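PDB 6PWK: GGDEF and EAL domain-containing protein, which probably acts as a c-di-GMP receptor of the LapD type, binding the dinucleotide in a circuit that controls large adhesins and biofilm formation in Vibrio cholerae. Local coordinates for residues 200-205 with 219-224; 48-53 with 135-140; 372-377 with 403-408. One frame throughout, in Å; residues are numbered along the deposited sequence.

From the N terminus, after the opening helix 3-18, the chain builds the GGDEF domain, where contact 2 joins strand 45-51 to strand 136-142 and closes a long loop that takes in helices 53-80 and 106-118. The EAL domain follows with two further closures. Contact 1 is short-range, the two arms of the hairpin 200-209 and 214-225. Contact 3 leads from helix 367-382 through strand 386-389 and helix 395-402 to the loop before strand 408-409. The three loops run in series, without nesting or crossing. Contacts 1 and 2 lie on opposite sides of the chain's centre, about 29 Å apart between centres; contacts 1 and 3 belong to one barrel-like domain.

Contact 1 of 3, residues 200-205 with 219-224; sequences FTFRYQ and VFSAFE. With C2E (9,9'-[(2R,3R,3aS,5S,7aR,9R,10R,10aS,12S,14aR)-3,5,10,12-tetrahydroxy-5,12-dioxidooctahydro-2H,7H-difuro[3,2-d:3',2'-j][1,3,7,9,2,8]tetraoxadiphosphacyclododecine-2,9-diyl]bis(2-amino-1,9-dihydro-6H-purin-6-one)), chain C.
Around Phe-220 gather Arg-203, Gln-205 and the bound c-di-GMP. Its CB lies 3.6 Å from Arg-203 NH1, and with CG anti to the carbonyl carbon (chi1 -64°) the ring is laid against the ligand. CG faces phosphate oxygen O21, and CD1 faces O5' and guanine C81. CD2 meets Arg-203 NH2 at 3.5 Å, under one face of a guanidinium whose plane is turned 29° from the ring. CE2 reaches ribose C2', CE1 and CZ run beside O5', and C3' stands over the ring centre. At the edge, in the ring plane, Gln-205 OE1 approaches CE2 to 3.6 Å. A flat hydrocarbon suits a sugar lying over its face. Strands 200-205 and 219-224 form an antiparallel hairpin of the EAL domain; its hydrogen-bonded pair Arg-203 and Phe-220, with Phe-220 N to Arg-203 O at 2.9 Å and the reverse bond, puts both side chains on one face. Arg-203, long and cationic, bends at chi3 and gives NH2 to ribose O2' at 2.7 Å, nearly straight (173°), while NH1 binds O21 at 3.0 Å. Gln-205 is extended; its NE2 donates to guanine N7, and Gln-410 holds OE1, fixing the amide's rotation. Ser-221 meets the other guanine along its N7/O6 (Hoogsteen) edge, where a small hydroxyl fits: OG binds O61 at 2.6 Å and the backbone N binds N71. Farther along, Phe-223 CB rests over the Phe-200 ring face.

Contact 2 of 3, residues 48-53 with 135-140; sequences AILQAE and LSLGVV
Leu-50, Ala-48 and Leu-135 have the largest shares of the surface buried where strand 45-51 lies antiparallel to strand 136-142, neighbours in the five-stranded sheet of the GGDEF domain. Leu-50 pairs with Leu-137 and Ala-48 with Val-139, each at a non-hydrogen-bonded position, so that all four side chains lie on the face covered by helix 106-118. Apolar residues fit this buried layer, branched at three places and a lone methyl at Ala-48. With CG anti to the backbone N (chi1 171°), Leu-50 sends CD1 obliquely to CD1 of Leu-135, 3.6 Å away, while its CB receives Leu-137 CD1 at 3.8 Å. Ala-48 leaves room for Val-139 CG1, which approaches its CB to 3.6 Å. On the other face Ile-49 stands opposite Gly-138, whose lack of a side chain accommodates Ile-49 CG2; Ile-49 borders a bound c-di-GMP and leans on Leu-155 of helix 148-164. Gln-51, also on this face, extends its amide so that OE1 is bonded by Lys-163 of the same helix. Two pairs of backbone bonds hold the strands in register, Ile-49 with Gly-138 and Gln-51 with Ser-136; beside the latter, Leu-135 CB lies 3.4 Å from Gln-51 O.

Contact 3 of 3, residues 372-377 with 403-408; sequences TLTSIS and EHFIEV
The imidazole of His-404 lies across the helix with Leu-373 beneath it: the leucine CD2 sits over one face, 3.7 Å from the ring centroid and 17° off its normal, a CH-pi contact. The two side chains cross at about a right angle. Leucine suits the place because its CG, anti to the backbone N (chi1 178°), carries one of its two methyls, CD2, against the flat ring. The polar rim turns to backbone: NE2 is hydrogen-bonded with Lys-370 O, one turn before Thr-374 in helix 367-382, and ND1 has a weak bond with Phe-400 O. Thr-374 uses its two branches differently. OG1 is bonded to that same Lys-370 carbonyl, whereas CG2 lies 4.0 Å from Phe-405 CZ, these two side chains also crossing at about a right angle. The Phe-405 ring meets Thr-374 and Ser-377 obliquely, with CE1 3.7 Å from Ser-377 CB. Serine is small enough to let the ring come close, while its OG also approaches Ile-406 CD1. This packing fastens the loop after helix 395-402 to helix 367-382, while Leu-373 and Ile-406 continue inward to Leu-356 of strand 353-356, and Ile-406 also touches Thr-387 on the adjacent barrel strand 386-389.

Contact 1 of 3, residues 200-205 with 219-224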
loop_
_atom_site.group_PDB
_atom_site.type_symbol
_atom_site.label_atom_id
_atom_site.label_comp_id
_atom_site.label_asym_id
_atom_site.label_seq_id
_atom_site.Cartn_x
_atom_site.Cartn_y
_atom_site.Cartn_z
ATOM N N PHE A 200 18.633 12.895 21.469
ATOM C CA PHE A 200 18.135 11.613 21.940
ATOM C C PHE A 200 18.878 11.144 23.183
ATOM O O PHE A 200 20.087 11.348 23.321
ATOM C CB PHE A 200 18.254 10.560 20.836
ATOM C CG PHE A 200 17.077 10.527 19.907
ATOM C CD1 PHE A 200 16.943 11.468 18.900
ATOM C CD2 PHE A 200 16.102 9.554 20.040
ATOM C CE1 PHE A 200 15.856 11.439 18.046
ATOM C CE2 PHE A 200 15.016 9.519 19.190
ATOM C CZ PHE A 200 14.893 10.462 18.192
ATOM N N THR A 201 18.135 10.518 24.092
ATOM C CA THR A 201 18.684 9.827 25.248
ATOM C C THR A 201 18.248 8.369 25.195
ATOM O O THR A 201 17.209 8.040 24.613
ATOM C CB THR A 201 18.223 10.465 26.564
ATOM O OG1 THR A 201 16.798 10.359 26.673
ATOM C CG2 THR A 201 18.621 11.934 26.615
ATOM N N PHE A 202 19.045 7.494 25.804
ATOM C CA PHE A 202 18.808 6.061 25.721
ATOM C C PHE A 202 18.888 5.424 27.100
ATOM O O PHE A 202 19.729 5.798 27.922
ATOM C CB PHE A 202 19.810 5.387 24.778
ATOM C CG PHE A 202 19.735 5.887 23.366
ATOM C CD1 PHE A 202 18.827 5.343 22.475
ATOM C CD2 PHE A 202 20.566 6.905 22.933
ATOM C CE1 PHE A 202 18.752 5.801 21.177
ATOM C CE2 PHE A 202 20.496 7.369 21.635
ATOM C CZ PHE A 202 19.588 6.815 20.756
ATOM N N ARG A 203 18.003 4.461 27.339
ATOM C CA ARG A 203 17.960 3.689 28.569
ATOM C C ARG A 203 18.138 2.213 28.241
ATOM O O ARG A 203 17.669 1.736 27.204
ATOM C CB ARG A 203 16.638 3.911 29.316
ATOM C CG ARG A 203 16.460 5.324 29.848
ATOM C CD ARG A 203 15.011 5.618 30.214
ATOM N NE ARG A 203 14.346 4.481 30.846
ATOM C CZ ARG A 203 13.230 3.922 30.388
ATOM N NH1 ARG A 203 12.644 4.401 29.297
ATOM N NH2 ARG A 203 12.693 2.893 31.027
ATOM N N TYR A 204 18.825 1.493 29.125
ATOM C CA TYR A 204 19.118 0.075 28.931
ATOM C C TYR A 204 18.550 -0.701 30.112
ATOM O O TYR A 204 19.046 -0.575 31.238
ATOM C CB TYR A 204 20.623 -0.164 28.795
ATOM C CG TYR A 204 21.292 0.635 27.694
ATOM C CD1 TYR A 204 21.723 1.937 27.917
ATOM C CD2 TYR A 204 21.507 0.084 26.438
ATOM C CE1 TYR A 204 22.338 2.671 26.919
ATOM C CE2 TYR A 204 22.123 0.809 25.432
ATOM C CZ TYR A 204 22.536 2.101 25.679
ATOM O OH TYR A 204 23.148 2.825 24.682
ATOM N N GLN A 205 17.522 -1.507 29.859
ATOM C CA GLN A 205 16.891 -2.330 30.885
ATOM C C GLN A 205 17.289 -3.783 30.662
ATOM O O GLN A 205 17.042 -4.340 29.586
ATOM C CB GLN A 205 15.370 -2.178 30.861
ATOM C CG GLN A 205 14.680 -2.781 32.073
ATOM C CD GLN A 205 13.173 -2.641 32.022
ATOM O OE1 GLN A 205 12.546 -2.915 30.999
ATOM N NE2 GLN A 205 12.582 -2.207 33.129
ATOM N N VAL A 219 16.781 -1.566 24.608
ATOM C CA VAL A 219 17.076 -0.151 24.422
ATOM C C VAL A 219 15.767 0.614 24.295
ATOM O O VAL A 219 14.905 0.259 23.480
ATOM C CB VAL A 219 17.965 0.072 23.187
ATOM C CG1 VAL A 219 18.177 1.556 22.944
ATOM C CG2 VAL A 219 19.298 -0.642 23.361
ATOM N N PHE A 220 15.614 1.662 25.100
ATOM C CA PHE A 220 14.464 2.555 25.036
ATOM C C PHE A 220 14.935 3.934 24.604
ATOM O O PHE A 220 15.892 4.473 25.171
ATOM C CB PHE A 220 13.752 2.635 26.388
ATOM C CG PHE A 220 13.150 1.335 26.826
ATOM C CD1 PHE A 220 12.484 0.529 25.919
ATOM C CD2 PHE A 220 13.262 0.913 28.140
ATOM C CE1 PHE A 220 11.934 -0.669 26.314
ATOM C CE2 PHE A 220 12.714 -0.288 28.542
ATOM C CZ PHE A 220 12.048 -1.081 27.626
ATOM N N SER A 221 14.266 4.499 23.605
ATOM C CA SER A 221 14.663 5.774 23.028
ATOM C C SER A 221 13.745 6.890 23.508
ATOM O O SER A 221 12.527 6.713 23.608
ATOM C CB SER A 221 14.650 5.709 21.499
ATOM O OG SER A 221 15.559 4.730 21.023
ATOM N N ALA A 222 14.347 8.038 23.808
ATOM C CA ALA A 222 13.620 9.252 24.140
ATOM C C ALA A 222 14.463 10.440 23.702
ATOM O O ALA A 222 15.655 10.305 23.418
ATOM C CB ALA A 222 13.305 9.332 25.639
ATOM N N PHE A 223 13.832 11.609 23.638
ATOM C CA PHE A 223 14.564 12.827 23.325
ATOM C C PHE A 223 13.962 13.983 24.109
ATOM O O PHE A 223 12.828 13.912 24.590
ATOM C CB PHE A 223 14.562 13.130 21.819
ATOM C CG PHE A 223 13.216 13.514 21.271
ATOM C CD1 PHE A 223 12.820 14.843 21.234
ATOM C CD2 PHE A 223 12.355 12.550 20.777
ATOM C CE1 PHE A 223 11.587 15.200 20.723
ATOM C CE2 PHE A 223 11.119 12.901 20.265
ATOM C CZ PHE A 223 10.736 14.227 20.239
ATOM N N GLU A 224 14.740 15.056 24.226
ATOM C CA GLU A 224 14.349 16.214 25.018
ATOM C C GLU A 224 14.580 17.487 24.216
ATOM O O GLU A 224 15.632 17.654 23.592
ATOM C CB GLU A 224 15.123 16.258 26.341
ATOM C CG GLU A 224 14.813 15.082 27.255
ATOM C CD GLU A 224 15.522 15.157 28.591
ATOM O OE1 GLU A 224 15.599 14.117 29.276
ATOM O OE2 GLU A 224 15.999 16.251 28.957
HETATM P P1 C2E C . 7.923 -1.727 25.008
HETATM O O2P C2E C . 8.584 -2.697 24.067
HETATM O O1P C2E C . 6.886 -2.537 25.734
HETATM O "O5'" C2E C . 8.949 -1.218 26.178
HETATM C "C5'" C2E C . 8.548 -1.348 27.501
HETATM C "C4'" C2E C . 7.959 0.027 27.924
HETATM O "O4'" C2E C . 7.461 -0.042 29.123
HETATM C "C3'" C2E C . 9.069 1.086 28.051
HETATM O "O3'" C2E C . 8.457 2.282 28.107
HETATM C "C2'" C2E C . 9.613 0.759 29.450
HETATM O "O2'" C2E C . 10.410 1.906 29.971
HETATM C "C1'" C2E C . 8.488 0.719 30.107
HETATM N N9 C2E C . 8.379 0.005 31.353
HETATM C C8 C2E C . 9.519 -0.725 31.287
HETATM N N7 C2E C . 9.562 -1.483 32.414
HETATM C C5 C2E C . 8.478 -1.232 33.139
HETATM C C6 C2E C . 7.941 -1.756 34.483
HETATM O O6 C2E C . 8.533 -2.559 35.121
HETATM N N1 C2E C . 6.697 -1.263 34.991
HETATM C C2 C2E C . 5.924 -0.285 34.270
HETATM N N2 C2E C . 4.650 0.251 34.740
HETATM N N3 C2E C . 6.459 0.185 33.002
HETATM C C4 C2E C . 7.750 -0.317 32.467
HETATM P P11 C2E C . 9.076 3.372 27.020
HETATM O O21 C2E C . 10.484 3.861 27.234
HETATM O O11 C2E C . 8.209 4.601 27.119
HETATM O O5A C2E C . 8.768 2.616 25.586
HETATM C C5A C2E C . 7.409 2.649 25.246
HETATM C C4A C2E C . 7.211 2.058 23.909
HETATM O O4A C2E C . 7.750 2.832 23.005
HETATM C C3A C2E C . 7.984 0.564 23.803
HETATM O O3A C2E C . 7.058 -0.532 24.252
HETATM C C2A C2E C . 8.270 0.421 22.622
HETATM O O2A C2E C . 7.136 -0.250 21.890
HETATM C C1A C2E C . 8.513 1.928 22.063
HETATM N N91 C2E C . 9.794 2.213 22.052
HETATM C C81 C2E C . 10.592 2.610 23.056
HETATM N N71 C2E C . 11.818 2.771 22.522
HETATM C C51 C2E C . 11.759 2.478 21.226
HETATM C C61 C2E C . 12.815 2.478 20.127
HETATM O O61 C2E C . 13.918 2.786 20.405
HETATM N N11 C2E C . 12.480 2.112 18.785
HETATM C C21 C2E C . 11.132 1.739 18.459
HETATM N N21 C2E C . 10.795 1.368 17.092
HETATM N N31 C2E C . 10.127 1.739 19.523
HETATM C C41 C2E C . 10.486 2.124 20.921
#

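Contact 2 of 3, residues 48-53 with 135-140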
loop_
_atom_site.group_PDB
_atom_site.type_symbol
_atom_site.label_atom_id
_atom_site.label_comp_id
_atom_site.label_asym_id
_atom_site.label_seq_id
_atom_site.Cartn_x
_atom_site.Cartn_y
_atom_site.Cartn_z
ATOM N N ALA A 48 -15.086 12.595 20.718
ATOM C CA ALA A 48 -14.519 11.257 20.796
ATOM C C ALA A 48 -14.301 10.694 19.400
ATOM O O ALA A 48 -14.982 11.076 18.445
ATOM C CB ALA A 48 -15.418 10.309 21.602
ATOM N N ILE A 49 -13.341 9.775 19.297
ATOM C CA ILE A 49 -13.035 9.086 18.050
ATOM C C ILE A 49 -12.870 7.600 18.350
ATOM O O ILE A 49 -12.215 7.224 19.330
ATOM C CB ILE A 49 -11.775 9.655 17.365
ATOM C CG1 ILE A 49 -11.547 8.979 16.012
ATOM C CG2 ILE A 49 -10.544 9.510 18.255
ATOM C CD1 ILE A 49 -10.381 9.551 15.238
ATOM N N LEU A 50 -13.480 6.761 17.518
ATOM C CA LEU A 50 -13.422 5.314 17.662
ATOM C C LEU A 50 -12.865 4.725 16.377
ATOM O O LEU A 50 -13.418 4.957 15.298
ATOM C CB LEU A 50 -14.810 4.737 17.956
ATOM C CG LEU A 50 -14.922 3.213 17.917
ATOM C CD1 LEU A 50 -14.185 2.596 19.092
ATOM C CD2 LEU A 50 -16.379 2.770 17.894
ATOM N N GLN A 51 -11.781 3.963 16.489
ATOM C CA GLN A 51 -11.155 3.325 15.339
ATOM C C GLN A 51 -11.396 1.823 15.386
ATOM O O GLN A 51 -11.096 1.172 16.393
ATOM C CB GLN A 51 -9.655 3.607 15.286
ATOM C CG GLN A 51 -8.956 2.830 14.184
ATOM C CD GLN A 51 -7.502 3.206 14.030
ATOM O OE1 GLN A 51 -7.012 4.121 14.690
ATOM N NE2 GLN A 51 -6.799 2.499 13.153
ATOM N N ALA A 52 -11.924 1.279 14.291
ATOM C CA ALA A 52 -12.211 -0.149 14.182
ATOM C C ALA A 52 -11.147 -0.787 13.294
ATOM O O ALA A 52 -11.319 -0.959 12.087
ATOM C CB ALA A 52 -13.618 -0.373 13.637
ATOM N N GLU A 53 -10.020 -1.139 13.917
ATOM C CA GLU A 53 -8.950 -1.806 13.183
ATOM C C GLU A 53 -9.362 -3.206 12.745
ATOM O O GLU A 53 -8.878 -3.703 11.722
ATOM C CB GLU A 53 -7.682 -1.856 14.039
ATOM C CG GLU A 53 -6.484 -2.540 13.385
ATOM C CD GLU A 53 -5.791 -1.677 12.342
ATOM O OE1 GLU A 53 -6.319 -0.597 11.999
ATOM O OE2 GLU A 53 -4.708 -2.079 11.866
ATOM N N LEU A 135 -10.190 -2.712 18.995
ATOM C CA LEU A 135 -10.508 -1.338 18.638
ATOM C C LEU A 135 -9.758 -0.404 19.578
ATOM O O LEU A 135 -9.076 -0.840 20.509
ATOM C CB LEU A 135 -12.018 -1.092 18.696
ATOM C CG LEU A 135 -12.663 -1.388 20.052
ATOM C CD1 LEU A 135 -12.750 -0.145 20.931
ATOM C CD2 LEU A 135 -14.028 -2.003 19.860
ATOM N N SER A 136 -9.900 0.894 19.325
ATOM C CA SER A 136 -9.309 1.919 20.172
ATOM C C SER A 136 -10.241 3.118 20.218
ATOM O O SER A 136 -10.814 3.510 19.197
ATOM C CB SER A 136 -7.927 2.335 19.665
ATOM O OG SER A 136 -7.066 1.213 19.594
ATOM N N LEU A 137 -10.393 3.692 21.407
ATOM C CA LEU A 137 -11.306 4.806 21.631
ATOM C C LEU A 137 -10.544 5.941 22.296
ATOM O O LEU A 137 -9.970 5.758 23.373
ATOM C CB LEU A 137 -12.497 4.380 22.493
ATOM C CG LEU A 137 -13.530 5.468 22.791
ATOM C CD1 LEU A 137 -14.237 5.903 21.516
ATOM C CD2 LEU A 137 -14.534 4.988 23.826
ATOM N N GLY A 138 -10.536 7.103 21.654
ATOM C CA GLY A 138 -9.964 8.310 22.221
ATOM C C GLY A 138 -11.062 9.334 22.461
ATOM O O GLY A 138 -11.899 9.574 21.588
ATOM N N VAL A 139 -11.058 9.914 23.657
ATOM C CA VAL A 139 -12.056 10.899 24.055
ATOM C C VAL A 139 -11.338 12.115 24.622
ATOM O O VAL A 139 -10.345 11.981 25.347
ATOM C CB VAL A 139 -13.061 10.319 25.078
ATOM C CG1 VAL A 139 -13.754 9.090 24.511
ATOM C CG2 VAL A 139 -12.372 9.964 26.377
ATOM N N VAL A 140 -11.815 13.307 24.263
ATOM C CA VAL A 140 -11.304 14.550 24.829
ATOM C C VAL A 140 -12.481 15.404 25.275
ATOM O O VAL A 140 -13.542 15.405 24.639
ATOM C CB VAL A 140 -10.390 15.328 23.848
ATOM C CG1 VAL A 140 -9.898 14.436 22.720
ATOM C CG2 VAL A 140 -11.068 16.586 23.311
#

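Contact 3 of 3, residues 372-377 with 403-408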
loop_
_atom_site.group_PDB
_atom_site.type_symbol
_atom_site.label_atom_id
_atom_site.label_comp_id
_atom_site.label_asym_id
_atom_site.label_seq_id
_atom_site.Cartn_x
_atom_site.Cartn_y
_atom_site.Cartn_z
ATOM N N THR A 372 -4.055 -19.327 29.499
ATOM C CA THR A 372 -3.391 -18.911 28.268
ATOM C C THR A 372 -1.902 -18.684 28.499
ATOM O O THR A 372 -1.075 -19.004 27.636
ATOM C CB THR A 372 -4.055 -17.643 27.722
ATOM O OG1 THR A 372 -5.354 -17.965 27.209
ATOM C CG2 THR A 372 -3.219 -17.014 26.616
ATOM N N LEU A 373 -1.539 -18.154 29.669
ATOM C CA LEU A 373 -0.138 -17.857 29.949
ATOM C C LEU A 373 0.705 -19.126 29.995
ATOM O O LEU A 373 1.820 -19.156 29.460
ATOM C CB LEU A 373 -0.022 -17.082 31.262
ATOM C CG LEU A 373 1.390 -16.736 31.740
ATOM C CD1 LEU A 373 2.153 -15.971 30.673
ATOM C CD2 LEU A 373 1.326 -15.940 33.032
ATOM N N THR A 374 0.193 -20.186 30.627
ATOM C CA THR A 374 0.943 -21.437 30.684
ATOM C C THR A 374 1.054 -22.078 29.308
ATOM O O THR A 374 2.105 -22.622 28.951
ATOM C CB THR A 374 0.289 -22.415 31.663
ATOM O OG1 THR A 374 -0.124 -21.721 32.845
ATOM C CG2 THR A 374 1.272 -23.514 32.046
ATOM N N SER A 375 -0.025 -22.022 28.521
ATOM C CA SER A 375 -0.043 -22.687 27.222
ATOM C C SER A 375 0.992 -22.088 26.278
ATOM O O SER A 375 1.739 -22.815 25.614
ATOM C CB SER A 375 -1.442 -22.602 26.613
ATOM O OG SER A 375 -1.478 -23.193 25.326
ATOM N N ILE A 376 1.050 -20.756 26.201
ATOM C CA ILE A 376 2.031 -20.117 25.333
ATOM C C ILE A 376 3.439 -20.232 25.904
ATOM O O ILE A 376 4.417 -20.064 25.168
ATOM C CB ILE A 376 1.657 -18.644 25.082
ATOM C CG1 ILE A 376 1.828 -17.812 26.354
ATOM C CG2 ILE A 376 0.230 -18.536 24.567
ATOM C CD1 ILE A 376 1.524 -16.340 26.159
ATOM N N SER A 377 3.567 -20.523 27.199
ATOM C CA SER A 377 4.888 -20.685 27.798
ATOM C C SER A 377 5.503 -22.022 27.405
ATOM O O SER A 377 6.686 -22.093 27.046
ATOM C CB SER A 377 4.791 -20.563 29.318
ATOM O OG SER A 377 4.106 -19.381 29.692
ATOM N N GLU A 403 5.327 -19.414 38.715
ATOM C CA GLU A 403 4.583 -20.658 38.556
ATOM C C GLU A 403 4.400 -21.064 37.100
ATOM O O GLU A 403 3.888 -22.158 36.845
ATOM C CB GLU A 403 3.220 -20.543 39.236
ATOM C CG GLU A 403 3.298 -20.267 40.725
ATOM C CD GLU A 403 1.933 -20.102 41.358
ATOM O OE1 GLU A 403 0.923 -20.312 40.656
ATOM O OE2 GLU A 403 1.873 -19.760 42.558
ATOM N N HIS A 404 4.805 -20.222 36.148
ATOM C CA HIS A 404 4.681 -20.525 34.728
ATOM C C HIS A 404 6.036 -20.754 34.064
ATOM O O HIS A 404 6.160 -20.573 32.849
ATOM C CB HIS A 404 3.917 -19.406 34.019
ATOM C CG HIS A 404 2.497 -19.271 34.470
ATOM N ND1 HIS A 404 2.155 -18.949 35.766
ATOM C CD2 HIS A 404 1.332 -19.425 33.801
ATOM C CE1 HIS A 404 0.839 -18.907 35.874
ATOM N NE2 HIS A 404 0.316 -19.193 34.696
ATOM N N PHE A 405 7.037 -21.168 34.842
ATOM C CA PHE A 405 8.398 -21.470 34.383
ATOM C C PHE A 405 8.888 -20.478 33.325
ATOM O O PHE A 405 9.284 -20.843 32.220
ATOM C CB PHE A 405 8.515 -22.914 33.881
ATOM C CG PHE A 405 7.347 -23.388 33.060
ATOM C CD1 PHE A 405 7.307 -23.174 31.690
ATOM C CD2 PHE A 405 6.294 -24.067 33.654
ATOM C CE1 PHE A 405 6.235 -23.611 30.936
ATOM C CE2 PHE A 405 5.220 -24.507 32.907
ATOM C CZ PHE A 405 5.191 -24.280 31.546
ATOM N N ILE A 406 8.876 -19.199 33.696
ATOM C CA ILE A 406 9.462 -18.158 32.858
ATOM C C ILE A 406 10.959 -18.099 33.136
ATOM O O ILE A 406 11.384 -18.079 34.296
ATOM C CB ILE A 406 8.790 -16.801 33.120
ATOM C CG1 ILE A 406 7.272 -16.925 32.983
ATOM C CG2 ILE A 406 9.327 -15.743 32.167
ATOM C CD1 ILE A 406 6.819 -17.417 31.625
ATOM N N GLU A 407 11.763 -18.069 32.071
ATOM C CA GLU A 407 13.208 -18.184 32.237
ATOM C C GLU A 407 13.831 -16.880 32.724
ATOM O O GLU A 407 14.547 -16.868 33.732
ATOM C CB GLU A 407 13.853 -18.639 30.924
ATOM C CG GLU A 407 13.676 -20.127 30.642
ATOM C CD GLU A 407 14.558 -20.624 29.513
ATOM O OE1 GLU A 407 14.516 -20.031 28.414
ATOM O OE2 GLU A 407 15.301 -21.605 29.729
ATOM N N VAL A 408 13.579 -15.775 32.023
ATOM C CA VAL A 408 14.184 -14.495 32.364
ATOM C C VAL A 408 13.083 -13.458 32.552
ATOM O O VAL A 408 11.983 -13.580 32.003
ATOM C CB VAL A 408 15.216 -14.041 31.297
ATOM C CG1 VAL A 408 15.469 -15.151 30.290
ATOM C CG2 VAL A 408 14.787 -12.770 30.594
#